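Local coordinates for cellulase (Uncultured bacterium, PDB 6XSO), which probably acts as a broad-specificity endoglucanase of glycoside hydrolase family 5, cleaving internal glycosidic bonds of cellulose and related plant cell-wall polysaccharides, at residues 168-173 with 222-227; 119-124 with 155-160; 178-183 with 196-201. One frame throughout, in Å; residues are numbered along the deposited sequence.

In the fold
All three contacts belong to one eight-stranded (β/α) barrel, a worked example of how strands, loops and helices that follow one another in that fold are packed together. Interaction 2 closes first along the chain, setting the end of strand 116-119 against helix 140-161. Interaction 1 follows, tying strand 168-171 to the turn before strand 229-232, and interaction 3 is nested inside the loop it closes. The centres of interactions 1 and 2 are about 10 Å apart, and the two touch, forming buried packing between sheet and outer layer. Interaction 3, centred about 28 and 25 Å from them, sets the loop beyond the carboxyl end of strand 168-171 against the start of helix 196-219.

Interaction 1: 168-173 with 222-227; sequences VLFESY and GNNVRR
R227 meets the strand 168-171 in two ways, with its guanidinium edge on the backbone of V168 and its aliphatic stem on the ring of F170. The polar part across the contact is a single hydrogen bond: NH1 of R227 donates to the carbonyl O of V168 at 3.0 Å, with an N-H...O angle of 162°. The oxygen lies close to the guanidinium plane, though the donor is tilted out of the carbonyl plane. NH1 also passes 3.8 Å from CB of V168.

The other edge of the same group is held from within its own segment. R227 grips OD1 of N224 side-on with two nitrogens, NE at 2.8 Å and NH2 at 3.3 Å, the oxygen lying in the guanidinium plane. The amide is fixed in turn through its ND2, which donates to A158 O and T220 OG1, while NH1 and NH2 of R227 reach G165 O and Y164 O. A cationic group bonded to so many carbonyl oxygens is plausibly stabilised in its buried place by their negative ends.

The NH1 bond ties strand 168-171 to the loop that leads into its parallel neighbour in the barrel, strand 229-232. Strand 168-171 is followed by helix 196-219 and then by strand 229-232, a classical beta-alpha-beta crossover, and 222-227 is the turn that ends the crossover.

The apolar part is a CH-pi contact. CD of R227 stands over the centre of the F170 ring, 3.6 Å from its centroid, and the bend at chi3 (-51°) swings the guanidinium off the ring centre, NE lying 3.6 Å from CZ of F170. Ring and guanidinium planes are 35° apart, so the two are not stacked flat. OD1 of N224 approaches CE2 of F170 obliquely at 3.9 Å. F213 and V217 of helix 196-219 and F161 of helix 140-161 also touch this ring.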
loop_
_atom_site.group_PDB
_atom_site.type_symbol
_atom_site.label_atom_id
_atom_site.label_comp_id
_atom_site.label_asym_id
_atom_site.label_seq_id
_atom_site.Cartn_x
_atom_site.Cartn_y
_atom_site.Cartn_z
ATOM N N VAL A 168 3.194 3.643 -13.070
ATOM C CA VAL A 168 3.465 2.461 -12.258
ATOM C C VAL A 168 4.461 2.832 -11.165
ATOM O O VAL A 168 5.576 3.287 -11.455
ATOM C CB VAL A 168 3.976 1.281 -13.098
ATOM C CG1 VAL A 168 4.348 0.114 -12.183
ATOM C CG2 VAL A 168 2.915 0.845 -14.101
ATOM N N LEU A 169 4.056 2.609 -9.916
ATOM C CA LEU A 169 4.872 2.841 -8.735
ATOM C C LEU A 169 5.076 1.526 -7.995
ATOM O O LEU A 169 4.242 0.621 -8.077
ATOM C CB LEU A 169 4.211 3.838 -7.757
ATOM C CG LEU A 169 4.239 5.311 -8.159
ATOM C CD1 LEU A 169 3.100 5.624 -9.136
ATOM C CD2 LEU A 169 4.157 6.233 -6.946
ATOM N N PHE A 170 6.202 1.413 -7.278
ATOM C CA PHE A 170 6.484 0.245 -6.460
ATOM C C PHE A 170 6.478 0.625 -4.982
ATOM O O PHE A 170 6.961 1.698 -4.606
ATOM C CB PHE A 170 7.881 -0.324 -6.740
ATOM C CG PHE A 170 8.161 -0.699 -8.178
ATOM C CD1 PHE A 170 7.158 -1.060 -9.075
ATOM C CD2 PHE A 170 9.483 -0.723 -8.622
ATOM C CE1 PHE A 170 7.480 -1.412 -10.388
ATOM C CE2 PHE A 170 9.803 -1.078 -9.923
ATOM C CZ PHE A 170 8.803 -1.420 -10.803
ATOM N N GLU A 171 5.980 -0.285 -4.134
ATOM C CA GLU A 171 5.914 -0.107 -2.687
ATOM C C GLU A 171 6.691 -1.223 -1.995
ATOM O O GLU A 171 6.435 -2.403 -2.228
ATOM C CB GLU A 171 4.456 -0.087 -2.223
ATOM C CG GLU A 171 4.218 -0.292 -0.740
ATOM C CD GLU A 171 2.759 -0.620 -0.453
ATOM O OE1 GLU A 171 1.893 -0.196 -1.253
ATOM O OE2 GLU A 171 2.475 -1.280 0.577
ATOM N N SER A 172 7.598 -0.825 -1.107
ATOM C CA SER A 172 8.641 -1.705 -0.582
ATOM C C SER A 172 8.108 -2.950 0.122
ATOM O O SER A 172 8.655 -4.046 -0.056
ATOM C CB SER A 172 9.508 -0.881 0.378
ATOM O OG SER A 172 8.731 -0.310 1.439
ATOM N N TYR A 173 7.132 -2.796 1.007
ATOM C CA TYR A 173 6.630 -3.854 1.902
ATOM C C TYR A 173 5.373 -3.260 2.538
ATOM O O TYR A 173 5.240 -2.033 2.644
ATOM C CB TYR A 173 7.668 -4.339 2.985
ATOM C CG TYR A 173 8.342 -3.164 3.639
ATOM C CD1 TYR A 173 7.640 -2.369 4.534
ATOM C CD2 TYR A 173 9.643 -2.790 3.304
ATOM C CE1 TYR A 173 8.192 -1.242 5.063
ATOM C CE2 TYR A 173 10.200 -1.648 3.822
ATOM C CZ TYR A 173 9.460 -0.873 4.677
ATOM O OH TYR A 173 10.015 0.276 5.162
ATOM N N GLY A 222 17.753 2.192 -16.297
ATOM C CA GLY A 222 16.695 2.677 -17.163
ATOM C C GLY A 222 15.690 3.507 -16.394
ATOM O O GLY A 222 16.044 4.286 -15.494
ATOM N N ASN A 223 14.415 3.315 -16.727
ATOM C CA ASN A 223 13.358 4.084 -16.086
ATOM C C ASN A 223 13.343 3.897 -14.578
ATOM O O ASN A 223 12.824 4.761 -13.856
ATOM C CB ASN A 223 11.983 3.663 -16.614
ATOM C CG ASN A 223 11.714 4.168 -18.028
ATOM O OD1 ASN A 223 12.411 5.047 -18.533
ATOM N ND2 ASN A 223 10.684 3.625 -18.660
ATOM N N ASN A 224 13.867 2.781 -14.085
ATOM C CA ASN A 224 13.789 2.519 -12.655
ATOM C C ASN A 224 14.696 3.439 -11.853
ATOM O O ASN A 224 14.581 3.478 -10.627
ATOM C CB ASN A 224 14.058 1.038 -12.370
ATOM C CG ASN A 224 12.891 0.141 -12.789
ATOM O OD1 ASN A 224 11.733 0.578 -12.881
ATOM N ND2 ASN A 224 13.200 -1.115 -13.086
ATOM N N VAL A 225 15.574 4.192 -12.519
ATOM C CA VAL A 225 16.357 5.211 -11.831
ATOM C C VAL A 225 15.493 6.386 -11.399
ATOM O O VAL A 225 15.828 7.084 -10.429
ATOM C CB VAL A 225 17.497 5.666 -12.758
ATOM C CG1 VAL A 225 18.222 6.852 -12.162
ATOM C CG2 VAL A 225 18.467 4.500 -13.012
ATOM N N ARG A 226 14.375 6.621 -12.090
ATOM C CA ARG A 226 13.516 7.766 -11.823
ATOM C C ARG A 226 12.104 7.380 -11.410
ATOM O O ARG A 226 11.307 8.271 -11.090
ATOM C CB ARG A 226 13.435 8.677 -13.056
ATOM C CG ARG A 226 14.761 9.252 -13.519
ATOM C CD ARG A 226 14.587 9.944 -14.875
ATOM N NE ARG A 226 14.230 9.003 -15.940
ATOM C CZ ARG A 226 13.431 9.281 -16.970
ATOM N NH1 ARG A 226 12.868 10.480 -17.087
ATOM N NH2 ARG A 226 13.179 8.352 -17.884
ATOM N N ARG A 227 11.765 6.093 -11.404
ATOM C CA ARG A 227 10.420 5.680 -11.021
ATOM C C ARG A 227 10.096 6.149 -9.605
ATOM O O ARG A 227 10.963 6.190 -8.729
ATOM C CB ARG A 227 10.289 4.155 -11.117
ATOM C CG ARG A 227 8.868 3.654 -10.863
ATOM C CD ARG A 227 8.714 2.154 -11.100
ATOM N NE ARG A 227 9.247 1.804 -12.417
ATOM C CZ ARG A 227 8.672 2.085 -13.581
ATOM N NH1 ARG A 227 7.496 2.688 -13.640
ATOM N NH2 ARG A 227 9.299 1.749 -14.698
#

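Interaction 2: 119-124 with 155-160; sequences INVHHD and RQIAEA
I157 sends its two branches to different residues of the segment 119-124, CG2 to I119 and CD1 to V121. It has more surface buried here than either partner. The closer meeting is methyl to methyl, CG2 of I157 lying 3.7 Å from CD1 of I119, and the two side chains run alongside one another in opposite senses. In I157 the CG1 branch sits beside the backbone N (chi1 -61°), and its extended end carries CD1 on toward V121.

I119, the last residue of strand 116-119, reaches out to the helix. Its CG1 stands between the backbone N and the carbonyl carbon (chi1 54°), and the chain beyond is extended, which brings CD1 up to the helix although the CA atoms of I119 and I157 are 9.2 Å apart. V107 of helix 97-111 and F161 of helix 140-161 pack on the same side chain.

The helix that carries I157 is the one that follows strand 116-119 in the chain, making a β/α unit of the barrel: the contact is a small part of the packing between the sheet and its outer layer of helices. The CB of N120 points away from the helix, and its ND2 donates to ND1 of H122 at 3.0 Å, in both the amide and the ring plane, and also to OE2 of E171.

V121 makes the looser contact, with CG2 4.2 Å from CD1 of I157; L153 and W154, from the preceding turn of the helix, also touch it.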
loop_
_atom_site.group_PDB
_atom_site.type_symbol
_atom_site.label_atom_id
_atom_site.label_comp_id
_atom_site.label_asym_id
_atom_site.label_seq_id
_atom_site.Cartn_x
_atom_site.Cartn_y
_atom_site.Cartn_z
ATOM N N ILE A 119 2.143 -1.487 -7.100
ATOM C CA ILE A 119 2.322 -2.898 -6.761
ATOM C C ILE A 119 3.284 -2.984 -5.581
ATOM O O ILE A 119 4.204 -2.167 -5.459
ATOM C CB ILE A 119 2.820 -3.787 -7.909
ATOM C CG1 ILE A 119 4.101 -3.227 -8.509
ATOM C CG2 ILE A 119 1.710 -3.941 -8.964
ATOM C CD1 ILE A 119 4.731 -4.178 -9.546
ATOM N N ASN A 120 3.067 -3.961 -4.705
ATOM C CA ASN A 120 3.865 -4.036 -3.479
ATOM C C ASN A 120 4.288 -5.482 -3.183
ATOM O O ASN A 120 4.146 -6.391 -4.005
ATOM C CB ASN A 120 3.129 -3.415 -2.272
ATOM C CG ASN A 120 2.032 -4.321 -1.715
ATOM O OD1 ASN A 120 1.670 -5.325 -2.323
ATOM N ND2 ASN A 120 1.505 -3.967 -0.551
ATOM N N VAL A 121 4.814 -5.663 -1.975
ATOM C CA VAL A 121 5.115 -6.952 -1.355
ATOM C C VAL A 121 4.256 -6.967 -0.088
ATOM O O VAL A 121 4.486 -6.163 0.829
ATOM C CB VAL A 121 6.615 -7.073 -1.053
ATOM C CG1 VAL A 121 6.918 -8.261 -0.150
ATOM C CG2 VAL A 121 7.423 -7.187 -2.360
ATOM N N HIS A 122 3.228 -7.838 -0.050
ATOM C CA HIS A 122 2.106 -7.651 0.870
ATOM C C HIS A 122 2.188 -8.632 2.007
ATOM O O HIS A 122 2.794 -8.336 3.051
ATOM C CB HIS A 122 0.789 -7.649 0.078
ATOM C CG HIS A 122 -0.343 -7.020 0.814
ATOM N ND1 HIS A 122 -0.523 -5.654 0.856
ATOM C CD2 HIS A 122 -1.318 -7.548 1.593
ATOM C CE1 HIS A 122 -1.584 -5.367 1.582
ATOM N NE2 HIS A 122 -2.105 -6.498 2.021
ATOM N N HIS A 123 1.546 -9.816 1.931
ATOM C CA HIS A 123 1.520 -10.731 3.074
ATOM C C HIS A 123 2.771 -11.574 3.199
ATOM O O HIS A 123 2.795 -12.550 3.955
ATOM C CB HIS A 123 0.263 -11.592 3.082
ATOM C CG HIS A 123 -0.975 -10.814 3.370
ATOM N ND1 HIS A 123 -1.062 -9.912 4.412
ATOM C CD2 HIS A 123 -2.178 -10.799 2.754
ATOM C CE1 HIS A 123 -2.271 -9.377 4.424
ATOM N NE2 HIS A 123 -2.973 -9.908 3.436
ATOM N N ASP A 124 3.816 -11.177 2.479
ATOM C CA ASP A 124 5.176 -11.526 2.884
ATOM C C ASP A 124 5.561 -10.876 4.198
ATOM O O ASP A 124 6.505 -11.353 4.850
ATOM C CB ASP A 124 6.077 -11.094 1.736
ATOM C CG ASP A 124 5.657 -11.737 0.410
ATOM O OD1 ASP A 124 5.993 -12.930 0.214
ATOM O OD2 ASP A 124 4.960 -11.057 -0.391
ATOM N N ARG A 155 14.662 -6.976 -7.456
ATOM C CA ARG A 155 15.288 -6.909 -8.772
ATOM C C ARG A 155 14.388 -7.555 -9.820
ATOM O O ARG A 155 14.250 -7.043 -10.937
ATOM C CB ARG A 155 16.669 -7.561 -8.766
ATOM C CG ARG A 155 17.734 -6.727 -8.058
ATOM C CD ARG A 155 19.175 -7.174 -8.365
ATOM N NE ARG A 155 19.391 -8.607 -8.166
ATOM C CZ ARG A 155 19.697 -9.156 -6.995
ATOM N NH1 ARG A 155 19.840 -8.395 -5.923
ATOM N NH2 ARG A 155 19.872 -10.470 -6.902
ATOM N N GLN A 156 13.762 -8.681 -9.476
ATOM C CA GLN A 156 12.909 -9.373 -10.442
ATOM C C GLN A 156 11.677 -8.547 -10.781
ATOM O O GLN A 156 11.302 -8.429 -11.956
ATOM C CB GLN A 156 12.459 -10.718 -9.873
ATOM C CG GLN A 156 13.540 -11.763 -9.728
ATOM C CD GLN A 156 13.027 -12.979 -8.989
ATOM O OE1 GLN A 156 12.298 -13.794 -9.556
ATOM N NE2 GLN A 156 13.398 -13.101 -7.707
ATOM N N ILE A 157 11.008 -8.009 -9.763
ATOM C CA ILE A 157 9.832 -7.182 -10.025
ATOM C C ILE A 157 10.240 -5.966 -10.843
ATOM O O ILE A 157 9.580 -5.600 -11.820
ATOM C CB ILE A 157 9.142 -6.764 -8.711
ATOM C CG1 ILE A 157 8.654 -7.983 -7.922
ATOM C CG2 ILE A 157 7.950 -5.850 -9.019
ATOM C CD1 ILE A 157 8.318 -7.696 -6.473
ATOM N N ALA A 158 11.309 -5.288 -10.419
ATOM C CA ALA A 158 11.767 -4.095 -11.123
ATOM C C ALA A 158 12.097 -4.389 -12.582
ATOM O O ALA A 158 11.730 -3.610 -13.478
ATOM C CB ALA A 158 12.964 -3.496 -10.386
ATOM N N GLU A 159 12.777 -5.506 -12.851
ATOM C CA GLU A 159 13.075 -5.863 -14.236
ATOM C C GLU A 159 11.803 -6.080 -15.036
ATOM O O GLU A 159 11.708 -5.653 -16.194
ATOM C CB GLU A 159 13.929 -7.132 -14.268
ATOM C CG GLU A 159 15.341 -6.956 -13.798
ATOM C CD GLU A 159 16.194 -6.141 -14.759
ATOM O OE1 GLU A 159 15.707 -5.837 -15.862
ATOM O OE2 GLU A 159 17.343 -5.813 -14.388
ATOM N N ALA A 160 10.820 -6.771 -14.455
ATOM C CA ALA A 160 9.606 -7.082 -15.203
ATOM C C ALA A 160 8.875 -5.810 -15.616
ATOM O O ALA A 160 8.327 -5.727 -16.726
ATOM C CB ALA A 160 8.696 -7.983 -14.368
#

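Interaction 3: 178-183 with 196-201; sequences DKLNSW and ATVATS
V198, in the first turn of helix 196-219, packs on D178 and L180. Within the helix, A196 O accepts the N of T200. Two residues on, the N of V198 is taken by OD1 of D195. Its CG1 comes 3.7 Å from OD2 and 4.0 Å from CB of D178, the two side chains crossing at about a right angle, while CD1 of L180 is more distant from CG1 at 4.4 Å.

The carboxylate thus touched is held by several hydrogen bonds from its own loop. D178 begins a type I turn ending at N181. Its OD1 accepts the N of S182 at 3.0 Å, from above the carboxylate plane, and more weakly the N of L180. OD2 receives the hydroxyl of S182 on its syn lone pair at 2.8 Å and also the N of S187.

Further on, A199 leans on Y194, and S201 bonds through OG to the N of E140. Helix 196-219 is therefore tied at its start to the beginning of helix 140-161, while the turn that V198 packs against, following strand 168-171, reaches across through D178 N and S182 O to the OH of Y234, just beyond strand 229-232.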
loop_
_atom_site.group_PDB
_atom_site.type_symbol
_atom_site.label_atom_id
_atom_site.label_comp_id
_atom_site.label_asym_id
_atom_site.label_seq_id
_atom_site.Cartn_x
_atom_site.Cartn_y
_atom_site.Cartn_z
ATOM N N ASP A 178 7.511 -6.486 14.199
ATOM C CA ASP A 178 8.593 -7.126 14.936
ATOM C C ASP A 178 8.244 -8.592 15.172
ATOM O O ASP A 178 7.195 -9.091 14.758
ATOM C CB ASP A 178 8.898 -6.340 16.215
ATOM C CG ASP A 178 7.754 -6.353 17.211
ATOM O OD1 ASP A 178 6.886 -7.246 17.136
ATOM O OD2 ASP A 178 7.728 -5.462 18.089
ATOM N N LYS A 179 9.157 -9.310 15.828
ATOM C CA LYS A 179 8.933 -10.732 16.028
ATOM C C LYS A 179 7.839 -11.020 17.033
ATOM O O LYS A 179 7.447 -12.186 17.166
ATOM C CB LYS A 179 10.232 -11.435 16.453
ATOM C CG LYS A 179 10.692 -11.197 17.865
ATOM C CD LYS A 179 12.006 -11.898 18.138
ATOM C CE LYS A 179 12.547 -11.521 19.488
ATOM N NZ LYS A 179 13.854 -12.213 19.753
ATOM N N LEU A 180 7.361 -10.000 17.744
ATOM C CA LEU A 180 6.238 -10.110 18.664
ATOM C C LEU A 180 4.928 -9.737 18.000
ATOM O O LEU A 180 3.890 -9.751 18.666
ATOM C CB LEU A 180 6.453 -9.177 19.857
ATOM C CG LEU A 180 7.830 -9.254 20.519
ATOM C CD1 LEU A 180 7.971 -8.148 21.557
ATOM C CD2 LEU A 180 8.082 -10.604 21.149
ATOM N N ASN A 181 4.967 -9.407 16.705
ATOM C CA ASN A 181 3.790 -9.016 15.944
ATOM C C ASN A 181 3.134 -7.781 16.548
ATOM O O ASN A 181 1.908 -7.664 16.593
ATOM C CB ASN A 181 2.827 -10.192 15.810
ATOM C CG ASN A 181 3.482 -11.371 15.128
ATOM O OD1 ASN A 181 3.839 -11.287 13.956
ATOM N ND2 ASN A 181 3.700 -12.457 15.875
ATOM N N SER A 182 3.965 -6.829 16.983
ATOM C CA SER A 182 3.446 -5.636 17.636
ATOM C C SER A 182 2.806 -4.683 16.633
ATOM O O SER A 182 3.444 -4.265 15.660
ATOM C CB SER A 182 4.584 -4.867 18.312
ATOM O OG SER A 182 5.230 -5.611 19.316
ATOM N N TRP A 183 1.558 -4.303 16.900
ATOM C CA TRP A 183 0.934 -3.182 16.210
ATOM C C TRP A 183 1.297 -1.878 16.924
ATOM O O TRP A 183 1.891 -1.870 18.005
ATOM C CB TRP A 183 -0.593 -3.392 16.100
ATOM C CG TRP A 183 -0.911 -4.590 15.250
ATOM C CD1 TRP A 183 -1.314 -5.824 15.682
ATOM C CD2 TRP A 183 -0.786 -4.682 13.831
ATOM N NE1 TRP A 183 -1.448 -6.676 14.621
ATOM C CE2 TRP A 183 -1.149 -5.997 13.466
ATOM C CE3 TRP A 183 -0.467 -3.768 12.821
ATOM C CZ2 TRP A 183 -1.159 -6.427 12.141
ATOM C CZ3 TRP A 183 -0.461 -4.202 11.503
ATOM C CH2 TRP A 183 -0.809 -5.519 11.174
ATOM N N ALA A 196 13.215 -1.936 24.536
ATOM C CA ALA A 196 14.042 -1.028 23.749
ATOM C C ALA A 196 14.930 -1.786 22.775
ATOM O O ALA A 196 15.205 -1.304 21.669
ATOM C CB ALA A 196 14.902 -0.169 24.669
ATOM N N THR A 197 15.420 -2.959 23.180
ATOM C CA THR A 197 16.244 -3.776 22.293
ATOM C C THR A 197 15.456 -4.165 21.048
ATOM O O THR A 197 15.933 -4.033 19.915
ATOM C CB THR A 197 16.709 -5.032 23.042
ATOM O OG1 THR A 197 17.172 -4.674 24.357
ATOM C CG2 THR A 197 17.828 -5.743 22.272
ATOM N N VAL A 198 14.232 -4.630 21.248
ATOM C CA VAL A 198 13.382 -5.003 20.128
ATOM C C VAL A 198 13.010 -3.785 19.288
ATOM O O VAL A 198 13.035 -3.843 18.051
ATOM C CB VAL A 198 12.135 -5.728 20.661
ATOM C CG1 VAL A 198 11.129 -5.914 19.541
ATOM C CG2 VAL A 198 12.529 -7.068 21.256
ATOM N N ALA A 199 12.661 -2.670 19.931
ATOM C CA ALA A 199 12.261 -1.482 19.177
ATOM C C ALA A 199 13.399 -0.979 18.299
ATOM O O ALA A 199 13.202 -0.683 17.110
ATOM C CB ALA A 199 11.795 -0.374 20.123
ATOM N N THR A 200 14.600 -0.870 18.871
ATOM C CA THR A 200 15.751 -0.385 18.117
ATOM C C THR A 200 16.067 -1.316 16.957
ATOM O O THR A 200 16.395 -0.860 15.853
ATOM C CB THR A 200 16.944 -0.234 19.069
ATOM O OG1 THR A 200 16.645 0.767 20.051
ATOM C CG2 THR A 200 18.203 0.147 18.313
ATOM N N SER A 201 15.961 -2.630 17.190
ATOM C CA SER A 201 16.183 -3.610 16.133
ATOM C C SER A 201 15.172 -3.431 15.018
ATOM O O SER A 201 15.510 -3.518 13.829
ATOM C CB SER A 201 16.062 -5.017 16.730
ATOM O OG SER A 201 16.406 -6.025 15.795
#